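Local coordinates for UDP-N-Acetylglucosamine 2-Epimerase (Thermus thermophilus, PDB 1V4V), which probably interconverts UDP-N-acetylglucosamine and UDP-N-acetylmannosamine by inverting carbon 2 of the sugar, working as a homodimer of two-domain subunits, at residues A[6-11]-A[94-99]; A[102-107]-A[141-146]; A[199-204]-A[277-282]; A[232-237]-A[258-263]. One frame throughout, in Å; residues are numbered along the deposited sequence.

Contact 1 (A[6-11]-A[94-99]); sequences KRVVLA and YVLVHG
Val8, Val9 and Leu10 lie beside Tyr94, Val95 and Leu96 in a parallel pairing held first of all by backbone hydrogen bonds. Val9 is gripped at both ends: its N donates to Tyr94 O (3.0 Å) and its O accepts from Leu96 N (2.9 Å). Ala11 N to Leu96 O, at 3.1 Å, continues the series, whereas the bond from Tyr94 N to Arg7 O is weak. Past Leu96 the strands part, and a water takes over, donating to Ala11 O (2.6 Å) and accepting from His98 N (2.8 Å). Two CA-H...O contacts fill in between, among them Val95 CA to Val9 O at 3.4 Å.

Apolar contacts gather on the face carrying Val8, Leu10, Tyr94 and Leu96. With CG1 of Val8 anti to its backbone N (chi1 -179°), that methyl is placed against the Leu96 side chain, meeting its CD1 at 4.0 Å, while CG2 touches CB of Tyr94. Branched aliphatic residues suit a buried strand covered by helices: Leu96 packs on helix 15-29, and Val95 and Val97, from the other face, on helix 102-113. The Tyr94 hydroxyl finds its bond outside, at Asp148. This is the central pair of a seven-stranded parallel sheet in 3-2-1-4-5-6-7 order, the Rossmann-like N-terminal domain of a GT-B fold.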
loop_
_atom_site.group_PDB
_atom_site.type_symbol
_atom_site.label_atom_id
_atom_site.label_comp_id
_atom_site.label_asym_id
_atom_site.label_seq_id
_atom_site.Cartn_x
_atom_site.Cartn_y
_atom_site.Cartn_z
ATOM N N LYS A 6 -4.449 1.284 -26.967
ATOM C CA LYS A 6 -4.342 1.130 -25.519
ATOM C C LYS A 6 -5.283 2.107 -24.821
ATOM O O LYS A 6 -5.502 3.221 -25.301
ATOM C CB LYS A 6 -2.907 1.392 -25.051
ATOM C CG LYS A 6 -1.844 0.475 -25.646
ATOM C CD LYS A 6 -2.095 -0.986 -25.307
ATOM C CE LYS A 6 -0.841 -1.827 -25.528
ATOM N NZ LYS A 6 -0.257 -1.637 -26.886
ATOM N N ARG A 7 -5.837 1.690 -23.688
ATOM C CA ARG A 7 -6.743 2.551 -22.944
ATOM C C ARG A 7 -6.171 2.879 -21.566
ATOM O O ARG A 7 -5.734 1.990 -20.832
ATOM C CB ARG A 7 -8.114 1.881 -22.815
ATOM C CG ARG A 7 -8.693 1.418 -24.155
ATOM C CD ARG A 7 -10.161 1.033 -24.034
ATOM N NE ARG A 7 -10.635 0.236 -25.166
ATOM C CZ ARG A 7 -10.560 0.606 -26.443
ATOM N NH1 ARG A 7 -10.024 1.772 -26.777
ATOM N NH2 ARG A 7 -11.023 -0.196 -27.392
ATOM N N VAL A 8 -6.165 4.165 -21.228
ATOM C CA VAL A 8 -5.637 4.626 -19.947
ATOM C C VAL A 8 -6.752 5.307 -19.173
ATOM O O VAL A 8 -7.243 6.362 -19.569
ATOM C CB VAL A 8 -4.480 5.627 -20.154
ATOM C CG1 VAL A 8 -3.919 6.075 -18.807
ATOM C CG2 VAL A 8 -3.396 4.984 -20.989
ATOM N N VAL A 9 -7.152 4.699 -18.064
ATOM C CA VAL A 9 -8.225 5.251 -17.259
ATOM C C VAL A 9 -7.707 6.121 -16.122
ATOM O O VAL A 9 -6.868 5.689 -15.330
ATOM C CB VAL A 9 -9.109 4.120 -16.663
ATOM C CG1 VAL A 9 -10.222 4.714 -15.794
ATOM C CG2 VAL A 9 -9.720 3.282 -17.791
ATOM N N LEU A 10 -8.188 7.356 -16.071
ATOM C CA LEU A 10 -7.823 8.268 -14.995
ATOM C C LEU A 10 -9.006 8.224 -14.041
ATOM O O LEU A 10 -10.126 8.560 -14.420
ATOM C CB LEU A 10 -7.627 9.698 -15.512
ATOM C CG LEU A 10 -6.426 9.938 -16.421
ATOM C CD1 LEU A 10 -6.702 9.362 -17.806
ATOM C CD2 LEU A 10 -6.164 11.436 -16.520
ATOM N N ALA A 11 -8.759 7.791 -12.810
ATOM C CA ALA A 11 -9.814 7.684 -11.818
ATOM C C ALA A 11 -9.612 8.677 -10.680
ATOM O O ALA A 11 -8.578 8.664 -10.022
ATOM C CB ALA A 11 -9.850 6.265 -11.270
ATOM N N TYR A 94 -4.119 0.509 -18.428
ATOM C CA TYR A 94 -3.324 1.226 -17.443
ATOM C C TYR A 94 -4.271 2.112 -16.647
ATOM O O TYR A 94 -5.264 2.607 -17.177
ATOM C CB TYR A 94 -2.255 2.081 -18.139
ATOM C CG TYR A 94 -1.008 2.293 -17.311
ATOM C CD1 TYR A 94 -0.957 3.267 -16.311
ATOM C CD2 TYR A 94 0.110 1.481 -17.492
ATOM C CE1 TYR A 94 0.178 3.415 -15.511
ATOM C CE2 TYR A 94 1.239 1.622 -16.706
ATOM C CZ TYR A 94 1.268 2.588 -15.717
ATOM O OH TYR A 94 2.391 2.698 -14.938
ATOM N N VAL A 95 -3.969 2.293 -15.367
ATOM C CA VAL A 95 -4.799 3.122 -14.507
ATOM C C VAL A 95 -3.955 4.181 -13.814
ATOM O O VAL A 95 -2.873 3.897 -13.313
ATOM C CB VAL A 95 -5.502 2.280 -13.423
ATOM C CG1 VAL A 95 -6.382 3.185 -12.555
ATOM C CG2 VAL A 95 -6.352 1.199 -14.071
ATOM N N LEU A 96 -4.456 5.408 -13.797
ATOM C CA LEU A 96 -3.753 6.496 -13.136
ATOM C C LEU A 96 -4.612 7.005 -11.989
ATOM O O LEU A 96 -5.807 7.230 -12.152
ATOM C CB LEU A 96 -3.477 7.646 -14.117
ATOM C CG LEU A 96 -2.483 7.398 -15.258
ATOM C CD1 LEU A 96 -2.369 8.651 -16.118
ATOM C CD2 LEU A 96 -1.124 7.025 -14.696
ATOM N N VAL A 97 -4.008 7.143 -10.815
ATOM C CA VAL A 97 -4.731 7.670 -9.671
ATOM C C VAL A 97 -3.915 8.825 -9.127
ATOM O O VAL A 97 -2.740 8.985 -9.465
ATOM C CB VAL A 97 -4.968 6.603 -8.558
ATOM C CG1 VAL A 97 -5.931 5.524 -9.067
ATOM C CG2 VAL A 97 -3.656 5.982 -8.119
ATOM N N HIS A 98 -4.549 9.633 -8.292
ATOM C CA HIS A 98 -3.906 10.800 -7.719
ATOM C C HIS A 98 -4.401 11.000 -6.298
ATOM O O HIS A 98 -5.565 10.747 -5.994
ATOM C CB HIS A 98 -4.266 12.043 -8.540
ATOM C CG HIS A 98 -3.712 13.319 -7.983
ATOM N ND1 HIS A 98 -2.540 13.882 -8.437
ATOM C CD2 HIS A 98 -4.149 14.117 -6.980
ATOM C CE1 HIS A 98 -2.277 14.972 -7.737
ATOM N NE2 HIS A 98 -3.237 15.135 -6.846
ATOM N N GLY A 99 -3.523 11.460 -5.423
ATOM C CA GLY A 99 -3.976 11.716 -4.073
ATOM C C GLY A 99 -3.788 10.607 -3.066
ATOM O O GLY A 99 -3.267 9.529 -3.370
HETATM O O HOH W 1 -7.272 9.358 -7.934
#

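Contact 2 (A[102-107]-A[141-146]); sequences LTTFAV and RLTDVL
The ring of Phe105 lies against helix 136-146 with one face turned to Leu142 and part of its rim to Thr143. CB of Leu142 sits over that face, 3.8 Å from the ring centroid and 23° off the normal, a CH-pi contact displaced toward the rim atoms CE1 and CD1. CD1 of Leu142 continues the cover near CE2, the leucine passing the ring at a slant. Phe105 reaches this position because CG stands anti to its backbone N (chi1 169°), which swings the ring off its own helix toward the neighbour. CD1 of Leu146 lies 3.8 Å from CE1 of Phe105, approaching obliquely.

Thr143 runs alongside Phe105 in the opposite sense, and its OG1 lies in the ring plane at the edge, 3.6 Å from CD1 and 3.5 Å from CB of Phe105. The hydroxyl has its hydrogen bond with Asn139 O, one turn back in its own helix. With that bond made, the oxygen can lie against ring and CB carbons without a partner across the contact.

Trp109 of the same chain also meets the Phe105 ring, and Trp109 of the second subunit meets it edge-to-face, placing the contact at the dimer interface. With the ring cut back to an alanine here, a gap is likely to open beneath Leu142 and Leu146, and both tryptophans would lose an aromatic partner. No hydrogen bond joins the two segments, so 102-107 and 141-146, their axes 9.1 Å apart at closest approach and inclined at 21°, depend on shape and dispersion, with the aromatic ring as the filler between them.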
loop_
_atom_site.group_PDB
_atom_site.type_symbol
_atom_site.label_atom_id
_atom_site.label_comp_id
_atom_site.label_asym_id
_atom_site.label_seq_id
_atom_site.Cartn_x
_atom_site.Cartn_y
_atom_site.Cartn_z
ATOM N N LEU A 102 -8.937 7.298 0.722
ATOM C CA LEU A 102 -9.248 5.879 0.858
ATOM C C LEU A 102 -9.749 5.349 -0.494
ATOM O O LEU A 102 -9.399 4.245 -0.914
ATOM C CB LEU A 102 -10.330 5.693 1.927
ATOM C CG LEU A 102 -10.678 4.268 2.372
ATOM C CD1 LEU A 102 -9.512 3.677 3.127
ATOM C CD2 LEU A 102 -11.908 4.294 3.266
ATOM N N THR A 103 -10.567 6.148 -1.176
ATOM C CA THR A 103 -11.106 5.741 -2.470
ATOM C C THR A 103 -9.982 5.530 -3.476
ATOM O O THR A 103 -10.018 4.586 -4.263
ATOM C CB THR A 103 -12.100 6.785 -3.010
ATOM O OG1 THR A 103 -13.196 6.905 -2.097
ATOM C CG2 THR A 103 -12.637 6.367 -4.384
ATOM N N THR A 104 -8.978 6.400 -3.449
ATOM C CA THR A 104 -7.858 6.266 -4.365
ATOM C C THR A 104 -7.145 4.940 -4.167
ATOM O O THR A 104 -6.803 4.266 -5.141
ATOM C CB THR A 104 -6.866 7.438 -4.204
ATOM O OG1 THR A 104 -7.420 8.605 -4.823
ATOM C CG2 THR A 104 -5.524 7.117 -4.847
ATOM N N PHE A 105 -6.919 4.546 -2.916
ATOM C CA PHE A 105 -6.258 3.265 -2.696
ATOM C C PHE A 105 -7.170 2.116 -3.116
ATOM O O PHE A 105 -6.717 1.147 -3.727
ATOM C CB PHE A 105 -5.870 3.051 -1.228
ATOM C CG PHE A 105 -5.426 1.645 -0.945
ATOM C CD1 PHE A 105 -4.306 1.119 -1.585
ATOM C CD2 PHE A 105 -6.185 0.809 -0.130
ATOM C CE1 PHE A 105 -3.952 -0.226 -1.426
ATOM C CE2 PHE A 105 -5.839 -0.536 0.036
ATOM C CZ PHE A 105 -4.721 -1.054 -0.616
ATOM N N ALA A 106 -8.451 2.220 -2.781
ATOM C CA ALA A 106 -9.399 1.165 -3.123
ATOM C C ALA A 106 -9.413 0.940 -4.631
ATOM O O ALA A 106 -9.487 -0.199 -5.092
ATOM C CB ALA A 106 -10.795 1.523 -2.624
ATOM N N VAL A 107 -9.329 2.025 -5.398
ATOM C CA VAL A 107 -9.319 1.922 -6.856
ATOM C C VAL A 107 -8.017 1.292 -7.338
ATOM O O VAL A 107 -8.025 0.427 -8.214
ATOM C CB VAL A 107 -9.511 3.315 -7.518
ATOM C CG1 VAL A 107 -9.339 3.211 -9.024
ATOM C CG2 VAL A 107 -10.899 3.851 -7.191
ATOM N N ARG A 141 0.966 5.144 1.215
ATOM C CA ARG A 141 1.992 4.114 1.286
ATOM C C ARG A 141 1.444 2.806 0.704
ATOM O O ARG A 141 2.146 2.106 -0.026
ATOM C CB ARG A 141 2.446 3.912 2.731
ATOM C CG ARG A 141 3.305 5.061 3.243
ATOM C CD ARG A 141 3.707 4.848 4.692
ATOM N NE ARG A 141 4.405 3.581 4.872
ATOM C CZ ARG A 141 4.838 3.131 6.044
ATOM N NH1 ARG A 141 4.650 3.852 7.144
ATOM N NH2 ARG A 141 5.440 1.950 6.117
ATOM N N LEU A 142 0.187 2.493 1.020
ATOM C CA LEU A 142 -0.452 1.280 0.502
ATOM C C LEU A 142 -0.547 1.372 -1.022
ATOM O O LEU A 142 -0.198 0.433 -1.734
ATOM C CB LEU A 142 -1.855 1.119 1.096
ATOM C CG LEU A 142 -1.946 0.757 2.584
ATOM C CD1 LEU A 142 -3.395 0.873 3.045
ATOM C CD2 LEU A 142 -1.418 -0.675 2.812
ATOM N N THR A 143 -1.021 2.512 -1.519
ATOM C CA THR A 143 -1.141 2.707 -2.958
ATOM C C THR A 143 0.198 2.524 -3.669
ATOM O O THR A 143 0.265 1.886 -4.727
ATOM C CB THR A 143 -1.688 4.108 -3.288
ATOM O OG1 THR A 143 -2.993 4.256 -2.715
ATOM C CG2 THR A 143 -1.789 4.303 -4.809
ATOM N N ASP A 144 1.268 3.061 -3.089
ATOM C CA ASP A 144 2.579 2.944 -3.720
ATOM C C ASP A 144 3.178 1.549 -3.701
ATOM O O ASP A 144 4.085 1.251 -4.471
ATOM C CB ASP A 144 3.554 3.960 -3.127
ATOM C CG ASP A 144 3.198 5.379 -3.521
ATOM O OD1 ASP A 144 2.524 5.539 -4.560
ATOM O OD2 ASP A 144 3.586 6.325 -2.805
ATOM N N VAL A 145 2.685 0.688 -2.822
ATOM C CA VAL A 145 3.171 -0.688 -2.816
ATOM C C VAL A 145 2.758 -1.303 -4.159
ATOM O O VAL A 145 3.515 -2.050 -4.776
ATOM C CB VAL A 145 2.512 -1.516 -1.687
ATOM C CG1 VAL A 145 2.671 -3.010 -1.967
ATOM C CG2 VAL A 145 3.136 -1.163 -0.354
ATOM N N LEU A 146 1.556 -0.953 -4.607
ATOM C CA LEU A 146 0.975 -1.487 -5.839
ATOM C C LEU A 146 1.302 -0.774 -7.147
ATOM O O LEU A 146 0.998 -1.289 -8.221
ATOM C CB LEU A 146 -0.547 -1.518 -5.708
ATOM C CG LEU A 146 -1.118 -2.130 -4.434
ATOM C CD1 LEU A 146 -2.630 -2.043 -4.489
ATOM C CD2 LEU A 146 -0.646 -3.579 -4.294
#

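Contact 3 (A[199-204]-A[277-282]); sequences PYVTVT and LLVTDS
In the Rossmann-like C-terminal domain of this GT-B fold, Thr202 and Val203 pair in parallel with Leu278 and Val279 at the centre of the sheet. Thr202 N donates to Leu277 O (3.0 Å), Val279 N to Thr202 O (2.8 Å) and Thr204 N to Val279 O (2.9 Å). Beta-branched residues fit this buried, extended backbone. On the face of the valines, CG1 of Val201 crosses to CG2 of Val279 at 4.0 Å, and Val203 runs side by side with Val279. On the other face CD1 of Leu278 folds in toward CG2 of Thr202, at 3.7 Å, while the Thr202 hydroxyl turns to Ser275.

Beyond the last valines, Thr204 and Thr280 lie alongside, pointing the same way. OG1 of Thr280, anti to its backbone N (chi1 -175°), makes a weak bond to Thr204 O at 3.5 Å and also receives a backbone N-H in an ST turn. A valine in its place would probably leave the Ser282 N-H without its acceptor and remove the weak link to Thr204 O. Ser282 N stands 3.0 Å from Thr280 OG1, and OG of this N-cap serine in turn bonds Leu285 N.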
loop_
_atom_site.group_PDB
_atom_site.type_symbol
_atom_site.label_atom_id
_atom_site.label_comp_id
_atom_site.label_asym_id
_atom_site.label_seq_id
_atom_site.Cartn_x
_atom_site.Cartn_y
_atom_site.Cartn_z
ATOM N N PRO A 199 -2.875 48.322 -18.860
ATOM C CA PRO A 199 -2.417 47.139 -18.118
ATOM C C PRO A 199 -3.133 46.944 -16.783
ATOM O O PRO A 199 -3.742 47.874 -16.245
ATOM C CB PRO A 199 -0.926 47.409 -17.913
ATOM C CG PRO A 199 -0.580 48.363 -19.022
ATOM C CD PRO A 199 -1.770 49.277 -19.032
ATOM N N TYR A 200 -3.019 45.735 -16.239
ATOM C CA TYR A 200 -3.663 45.406 -14.976
ATOM C C TYR A 200 -2.714 44.916 -13.898
ATOM O O TYR A 200 -1.624 44.424 -14.183
ATOM C CB TYR A 200 -4.697 44.296 -15.168
ATOM C CG TYR A 200 -5.659 44.507 -16.312
ATOM C CD1 TYR A 200 -5.522 43.788 -17.500
ATOM C CD2 TYR A 200 -6.716 45.406 -16.199
ATOM C CE1 TYR A 200 -6.422 43.957 -18.550
ATOM C CE2 TYR A 200 -7.621 45.588 -17.246
ATOM C CZ TYR A 200 -7.468 44.858 -18.415
ATOM O OH TYR A 200 -8.366 45.023 -19.446
ATOM N N VAL A 201 -3.166 45.075 -12.659
ATOM C CA VAL A 201 -2.472 44.576 -11.480
ATOM C C VAL A 201 -3.593 43.832 -10.765
ATOM O O VAL A 201 -4.635 44.419 -10.474
ATOM C CB VAL A 201 -1.962 45.699 -10.548
ATOM C CG1 VAL A 201 -1.471 45.094 -9.237
ATOM C CG2 VAL A 201 -0.818 46.460 -11.222
ATOM N N THR A 202 -3.405 42.541 -10.513
ATOM C CA THR A 202 -4.435 41.777 -9.820
ATOM C C THR A 202 -4.164 41.842 -8.332
ATOM O O THR A 202 -3.021 41.692 -7.891
ATOM C CB THR A 202 -4.456 40.301 -10.271
ATOM O OG1 THR A 202 -4.820 40.224 -11.654
ATOM C CG2 THR A 202 -5.473 39.504 -9.446
ATOM N N VAL A 203 -5.216 42.102 -7.562
ATOM C CA VAL A 203 -5.096 42.190 -6.113
ATOM C C VAL A 203 -5.988 41.168 -5.431
ATOM O O VAL A 203 -7.136 40.958 -5.841
ATOM C CB VAL A 203 -5.483 43.593 -5.594
ATOM C CG1 VAL A 203 -5.465 43.605 -4.072
ATOM C CG2 VAL A 203 -4.524 44.646 -6.136
ATOM N N THR A 204 -5.445 40.549 -4.386
ATOM C CA THR A 204 -6.161 39.545 -3.603
ATOM C C THR A 204 -5.722 39.595 -2.128
ATOM O O THR A 204 -4.532 39.493 -1.807
ATOM C CB THR A 204 -5.918 38.122 -4.178
ATOM O OG1 THR A 204 -7.050 37.728 -4.962
ATOM C CG2 THR A 204 -5.670 37.102 -3.076
ATOM N N LEU A 277 1.427 42.310 -12.559
ATOM C CA LEU A 277 1.821 41.946 -11.207
ATOM C C LEU A 277 0.632 41.441 -10.411
ATOM O O LEU A 277 -0.503 41.853 -10.653
ATOM C CB LEU A 277 2.380 43.191 -10.516
ATOM C CG LEU A 277 2.623 43.202 -9.010
ATOM C CD1 LEU A 277 3.857 42.367 -8.706
ATOM C CD2 LEU A 277 2.812 44.642 -8.517
ATOM N N LEU A 278 0.911 40.545 -9.467
ATOM C CA LEU A 278 -0.104 40.002 -8.568
ATOM C C LEU A 278 0.262 40.423 -7.148
ATOM O O LEU A 278 1.399 40.222 -6.709
ATOM C CB LEU A 278 -0.143 38.469 -8.619
ATOM C CG LEU A 278 -0.983 37.859 -7.487
ATOM C CD1 LEU A 278 -2.452 38.250 -7.676
ATOM C CD2 LEU A 278 -0.826 36.339 -7.460
ATOM N N VAL A 279 -0.692 41.028 -6.448
ATOM C CA VAL A 279 -0.499 41.439 -5.061
ATOM C C VAL A 279 -1.395 40.495 -4.266
ATOM O O VAL A 279 -2.595 40.411 -4.529
ATOM C CB VAL A 279 -0.963 42.891 -4.827
ATOM C CG1 VAL A 279 -0.817 43.259 -3.346
ATOM C CG2 VAL A 279 -0.144 43.845 -5.694
ATOM N N THR A 280 -0.832 39.773 -3.303
ATOM C CA THR A 280 -1.653 38.839 -2.540
ATOM C C THR A 280 -1.066 38.509 -1.173
ATOM O O THR A 280 0.046 38.921 -0.848
ATOM C CB THR A 280 -1.817 37.516 -3.317
ATOM O OG1 THR A 280 -2.726 36.655 -2.623
ATOM C CG2 THR A 280 -0.462 36.799 -3.449
ATOM N N ASP A 281 -1.831 37.775 -0.371
ATOM C CA ASP A 281 -1.358 37.336 0.936
ATOM C C ASP A 281 -1.664 35.851 1.041
ATOM O O ASP A 281 -1.595 35.255 2.115
ATOM C CB ASP A 281 -2.033 38.114 2.077
ATOM C CG ASP A 281 -3.532 37.873 2.162
ATOM O OD1 ASP A 281 -4.148 38.406 3.108
ATOM O OD2 ASP A 281 -4.096 37.167 1.301
ATOM N N SER A 282 -1.985 35.262 -0.105
ATOM C CA SER A 282 -2.317 33.845 -0.205
ATOM C C SER A 282 -1.201 33.014 -0.829
ATOM O O SER A 282 -0.707 33.337 -1.904
ATOM C CB SER A 282 -3.588 33.668 -1.037
ATOM O OG SER A 282 -3.728 32.324 -1.471
#

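Contact 4 (A[232-237]-A[258-263]); sequences TFVYPV and VLLDPL
The Tyr235 ring is met from across the strands by Leu259, whose CD2 comes in obliquely to CD2 of Tyr235 at 4.0 Å and also touches its CB. One face of the ring carries Val237 CG2, 3.6 Å above the plane and over its centre, a residue of the same strand's exit. The branched ends of Leu259 and Val237 thus cradle one aromatic group. On the opposite side of the sheet the ring of Pro236 meets Leu263, CG to CD1 at 3.7 Å. Beside it, CG1 of Val234, anti to the backbone N (chi1 -174°), reaches CD1 of Leu260, also 3.7 Å away, and Thr232 contributes its methyl to CG2 of Val258.

Backbone bonds alternate between the parallel strands: Val258 N to Phe233 O, Tyr235 N to Val258 O, Leu260 N to Tyr235 O and Val237 N to Leu260 O, the last at 2.7 Å. In the third the donor stands 42° out of the carbonyl plane. Pro236 suits its place because its N faces strand 200-203 and so is not needed for a bond to 258-263.

The two strands and helix 241-251 between them form a beta-alpha-beta unit; the helix packs on Tyr235 and Val237, and its Arg244 forms a salt bridge with Asp261. Helix 265-273 covers Val234, Pro236 and Leu263 on the other face, and strand 257-260 is an edge strand of the sheet within this chain.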
loop_
_atom_site.group_PDB
_atom_site.type_symbol
_atom_site.label_atom_id
_atom_site.label_comp_id
_atom_site.label_asym_id
_atom_site.label_seq_id
_atom_site.Cartn_x
_atom_site.Cartn_y
_atom_site.Cartn_z
ATOM N N THR A 232 -4.808 49.619 -13.999
ATOM C CA THR A 232 -6.094 49.299 -13.402
ATOM C C THR A 232 -5.885 48.151 -12.430
ATOM O O THR A 232 -5.382 47.098 -12.807
ATOM C CB THR A 232 -7.117 48.890 -14.451
ATOM O OG1 THR A 232 -7.366 50.004 -15.319
ATOM C CG2 THR A 232 -8.424 48.461 -13.776
ATOM N N PHE A 233 -6.262 48.374 -11.175
ATOM C CA PHE A 233 -6.113 47.368 -10.127
ATOM C C PHE A 233 -7.412 46.593 -9.978
ATOM O O PHE A 233 -8.437 47.154 -9.597
ATOM C CB PHE A 233 -5.718 48.054 -8.811
ATOM C CG PHE A 233 -4.386 48.763 -8.882
ATOM C CD1 PHE A 233 -4.260 49.971 -9.566
ATOM C CD2 PHE A 233 -3.244 48.180 -8.332
ATOM C CE1 PHE A 233 -3.019 50.592 -9.710
ATOM C CE2 PHE A 233 -1.994 48.786 -8.465
ATOM C CZ PHE A 233 -1.877 49.999 -9.160
ATOM N N VAL A 234 -7.356 45.302 -10.294
ATOM C CA VAL A 234 -8.530 44.437 -10.232
ATOM C C VAL A 234 -8.473 43.557 -8.997
ATOM O O VAL A 234 -7.557 42.749 -8.831
ATOM C CB VAL A 234 -8.632 43.577 -11.498
ATOM C CG1 VAL A 234 -9.935 42.786 -11.486
ATOM C CG2 VAL A 234 -8.565 44.480 -12.728
ATOM N N TYR A 235 -9.486 43.712 -8.150
ATOM C CA TYR A 235 -9.562 43.019 -6.879
ATOM C C TYR A 235 -10.851 42.222 -6.639
ATOM O O TYR A 235 -11.886 42.798 -6.307
ATOM C CB TYR A 235 -9.379 44.081 -5.784
ATOM C CG TYR A 235 -9.387 43.631 -4.336
ATOM C CD1 TYR A 235 -9.380 42.284 -3.981
ATOM C CD2 TYR A 235 -9.363 44.581 -3.310
ATOM C CE1 TYR A 235 -9.347 41.893 -2.637
ATOM C CE2 TYR A 235 -9.331 44.202 -1.971
ATOM C CZ TYR A 235 -9.321 42.863 -1.640
ATOM O OH TYR A 235 -9.264 42.500 -0.318
ATOM N N PRO A 236 -10.805 40.893 -6.827
ATOM C CA PRO A 236 -11.995 40.063 -6.594
ATOM C C PRO A 236 -12.048 39.908 -5.074
ATOM O O PRO A 236 -11.268 39.152 -4.499
ATOM C CB PRO A 236 -11.649 38.746 -7.290
ATOM C CG PRO A 236 -10.612 39.146 -8.320
ATOM C CD PRO A 236 -9.774 40.129 -7.547
ATOM N N VAL A 237 -12.946 40.638 -4.423
ATOM C CA VAL A 237 -13.047 40.600 -2.967
ATOM C C VAL A 237 -13.864 39.435 -2.417
ATOM O O VAL A 237 -14.980 39.184 -2.870
ATOM C CB VAL A 237 -13.657 41.913 -2.434
ATOM C CG1 VAL A 237 -13.528 41.977 -0.917
ATOM C CG2 VAL A 237 -12.981 43.099 -3.085
ATOM N N VAL A 258 -10.993 48.219 -9.480
ATOM C CA VAL A 258 -12.216 47.523 -9.867
ATOM C C VAL A 258 -12.446 46.411 -8.857
ATOM O O VAL A 258 -11.642 45.482 -8.759
ATOM C CB VAL A 258 -12.107 46.888 -11.272
ATOM C CG1 VAL A 258 -13.374 46.097 -11.577
ATOM C CG2 VAL A 258 -11.897 47.971 -12.324
ATOM N N LEU A 259 -13.531 46.509 -8.095
ATOM C CA LEU A 259 -13.839 45.482 -7.110
ATOM C C LEU A 259 -14.834 44.492 -7.702
ATOM O O LEU A 259 -15.892 44.877 -8.199
ATOM C CB LEU A 259 -14.406 46.110 -5.833
ATOM C CG LEU A 259 -13.583 47.238 -5.202
ATOM C CD1 LEU A 259 -14.171 47.583 -3.837
ATOM C CD2 LEU A 259 -12.127 46.806 -5.047
ATOM N N LEU A 260 -14.479 43.215 -7.659
ATOM C CA LEU A 260 -15.329 42.166 -8.198
ATOM C C LEU A 260 -15.639 41.112 -7.149
ATOM O O LEU A 260 -15.049 41.103 -6.067
ATOM C CB LEU A 260 -14.630 41.485 -9.378
ATOM C CG LEU A 260 -14.177 42.373 -10.540
ATOM C CD1 LEU A 260 -13.396 41.539 -11.542
ATOM C CD2 LEU A 260 -15.388 43.016 -11.199
ATOM N N ASP A 261 -16.575 40.228 -7.479
ATOM C CA ASP A 261 -16.931 39.127 -6.597
ATOM C C ASP A 261 -15.936 38.028 -6.950
ATOM O O ASP A 261 -15.315 38.074 -8.013
ATOM C CB ASP A 261 -18.359 38.641 -6.876
ATOM C CG ASP A 261 -19.419 39.544 -6.265
ATOM O OD1 ASP A 261 -20.609 39.375 -6.607
ATOM O OD2 ASP A 261 -19.071 40.412 -5.440
ATOM N N PRO A 262 -15.761 37.037 -6.067
ATOM C CA PRO A 262 -14.822 35.942 -6.332
ATOM C C PRO A 262 -14.985 35.350 -7.736
ATOM O O PRO A 262 -16.101 35.116 -8.199
ATOM C CB PRO A 262 -15.148 34.946 -5.229
ATOM C CG PRO A 262 -15.479 35.857 -4.078
ATOM C CD PRO A 262 -16.368 36.896 -4.732
ATOM N N LEU A 263 -13.862 35.107 -8.403
ATOM C CA LEU A 263 -13.871 34.567 -9.758
ATOM C C LEU A 263 -13.699 33.053 -9.793
ATOM O O LEU A 263 -13.245 32.444 -8.828
ATOM C CB LEU A 263 -12.749 35.215 -10.581
ATOM C CG LEU A 263 -12.733 36.741 -10.712
ATOM C CD1 LEU A 263 -11.444 37.177 -11.391
ATOM C CD2 LEU A 263 -13.939 37.213 -11.497
#

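In the fold
From the N terminus, contact 1 closes the first loop by bringing strand 94-98 back to strand 6-12 in the N-terminal sheet. Helix 102-113 follows directly, and contact 2, in series, brings helix 136-146 back against it; the two contacts touch where Thr104 OG1 probably bonds His98 O, tying sheet to helix layer near the dimer interface. In the second domain contact 3 closes a long loop between strands 200-203 and 275-280. Nested inside it, contact 4 closes the short loop through helix 241-251. These two share a sheet, strands 200-203 and 232-236 being neighbours, with Val203 N probably bonded to Val234 O. The centres of contacts 1 and 3 lie about 36 Å apart, on opposite sides of the chain's centre.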